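Local coordinates for Non-catalytic protein 1 (Piromyces equi, PDB 1WCU) that is a family 29 carbohydrate-binding module that probably attaches to plant cell-wall polysaccharides without cleaving them, at residues A[79-82]-A[83-86]. Residues are numbered along the deposited sequence; the frame is centred on the assembly and turned at random. Where two conformers were deposited one is given.
Sequences QGVR and GYDE
The Q79 side chain reaches across the base of a small loop and gives an amide N-H to the backbone of E86, with Q79 NE2 2.9 Å from E86 O and the bond bent to 146° at the hydrogen. That carbonyl also receives the backbone N-H of G80, so two donors grip one oxygen. They come at it differently: G80 N lies in the carbonyl plane on a lone pair, whereas Q79 NE2 is tilted out of that plane. The Q79 chain leaves the backbone with CG flanked by both N and C (chi1 70°), then runs straight out, which carries the amide to E86 O; glutamine suits the place because its OE1 can meanwhile accept from S49. With an alanine in its place, E86 O is likely to lose one of its two donors, keeping the one from G80, and S49 OG to lose its amide acceptor. G80 turns the chain out of strand 74-79 at a positive phi that a residue with a CB takes up less readily, which suits a glycine.

At the far end a type II beta turn from V81 to Y84 reverses the chain, closed by Y84 N to V81 O at 3.1 Å. G83 occupies its third position, where a side chain would jam against R82 O. V81 and Y84 project side by side from the turn: with V81 CG1 anti to its N (chi1 -179°), that methyl is set obliquely against the ring at Y84 CD1 (3.7 Å), an apolar match of branched and aromatic side chains, while V81 O lies in plane at the ring edge. Between the two ends, one water joins V81 N to D85 O and another joins V81 O to Y84 O.

E86 pairs with R116 in a salt bridge, and the long, extended R82 lets NH1 bond Q113 OE1 on strand 112-114. The loop connects strands 74-79 and 90-98 of the five-stranded antiparallel sheet, with V81 packed on strand 112-114, Q79 on strand 116-121, and the Y84 ring edge-to-face with F90.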
loop_
_atom_site.group_PDB
_atom_site.type_symbol
_atom_site.label_atom_id
_atom_site.label_comp_id
_atom_site.label_asym_id
_atom_site.label_seq_id
_atom_site.Cartn_x
_atom_site.Cartn_y
_atom_site.Cartn_z
ATOM N N GLN A 79 -2.678 4.069 -8.299
ATOM C CA GLN A 79 -2.674 5.165 -9.251
ATOM C C GLN A 79 -1.468 5.006 -10.190
ATOM O O GLN A 79 -0.786 3.978 -10.179
ATOM C CB GLN A 79 -2.705 6.545 -8.555
ATOM C CG GLN A 79 -1.412 6.875 -7.831
ATOM C CD GLN A 79 -1.330 8.256 -7.215
ATOM O OE1 GLN A 79 -0.761 8.412 -6.137
ATOM N NE2 GLN A 79 -1.822 9.280 -7.924
ATOM N N GLY A 80 -1.222 5.988 -11.045
ATOM C CA GLY A 80 -0.216 5.842 -12.094
ATOM C C GLY A 80 -0.579 4.701 -13.029
ATOM O O GLY A 80 0.292 3.945 -13.477
ATOM N N VAL A 81 -1.869 4.596 -13.340
ATOM C CA VAL A 81 -2.385 3.507 -14.163
ATOM C C VAL A 81 -2.229 3.841 -15.644
ATOM O O VAL A 81 -2.588 4.926 -16.104
ATOM C CB VAL A 81 -3.867 3.208 -13.823
ATOM C CG1 VAL A 81 -4.416 2.051 -14.655
ATOM C CG2 VAL A 81 -3.987 2.851 -12.345
ATOM N N ARG A 82 -1.659 2.906 -16.399
ATOM C CA ARG A 82 -1.410 3.126 -17.821
ATOM C C ARG A 82 -2.744 3.368 -18.503
ATOM O O ARG A 82 -3.755 2.546 -18.330
ATOM C CB ARG A 82 -0.697 1.916 -18.423
ATOM C CG ARG A 82 -0.049 2.113 -19.793
ATOM C CD ARG A 82 0.656 0.821 -20.147
ATOM N NE ARG A 82 1.301 0.905 -21.453
ATOM C CZ ARG A 82 2.077 -0.040 -21.950
ATOM N NH1 ARG A 82 2.311 -1.127 -21.254
ATOM N NH2 ARG A 82 2.593 0.113 -23.157
ATOM N N GLY A 83 -2.791 4.424 -19.299
ATOM C CA GLY A 83 -4.005 4.834 -20.012
ATOM C C GLY A 83 -4.734 6.002 -19.370
ATOM O O GLY A 83 -5.625 6.579 -19.959
ATOM N N TYR A 84 -4.332 6.362 -18.156
ATOM C CA TYR A 84 -5.012 7.397 -17.354
ATOM C C TYR A 84 -4.086 8.536 -16.959
ATOM O O TYR A 84 -2.875 8.409 -16.968
ATOM C CB TYR A 84 -5.586 6.782 -16.066
ATOM C CG TYR A 84 -6.717 5.813 -16.292
ATOM C CD1 TYR A 84 -6.470 4.483 -16.519
ATOM C CD2 TYR A 84 -8.049 6.236 -16.250
ATOM C CE1 TYR A 84 -7.520 3.586 -16.724
ATOM C CE2 TYR A 84 -9.081 5.352 -16.445
ATOM C CZ TYR A 84 -8.815 4.035 -16.663
ATOM O OH TYR A 84 -9.898 3.168 -16.849
ATOM N N ASP A 85 -4.680 9.647 -16.546
ATOM C CA ASP A 85 -3.950 10.649 -15.802
ATOM C C ASP A 85 -3.353 9.971 -14.560
ATOM O O ASP A 85 -4.055 9.224 -13.865
ATOM C CB ASP A 85 -4.967 11.705 -15.381
ATOM C CG ASP A 85 -4.424 13.054 -15.404
ATOM O OD1 ASP A 85 -4.358 12.953 -17.376
ATOM O OD2 ASP A 85 -3.686 13.237 -14.401
ATOM N N GLU A 86 -2.089 10.259 -14.238
ATOM C CA GLU A 86 -1.462 9.604 -13.095
ATOM C C GLU A 86 -2.164 9.895 -11.778
ATOM O O GLU A 86 -2.094 9.093 -10.848
ATOM C CB GLU A 86 0.030 9.937 -12.995
ATOM C CG GLU A 86 0.316 11.377 -12.646
ATOM C CD GLU A 86 1.786 11.676 -12.473
ATOM O OE1 GLU A 86 2.539 10.857 -11.923
ATOM O OE2 GLU A 86 2.183 12.774 -12.888
HETATM O O HOH W 1 -3.767 6.702 -12.660
HETATM O O HOH W 2 -1.096 7.186 -15.272
#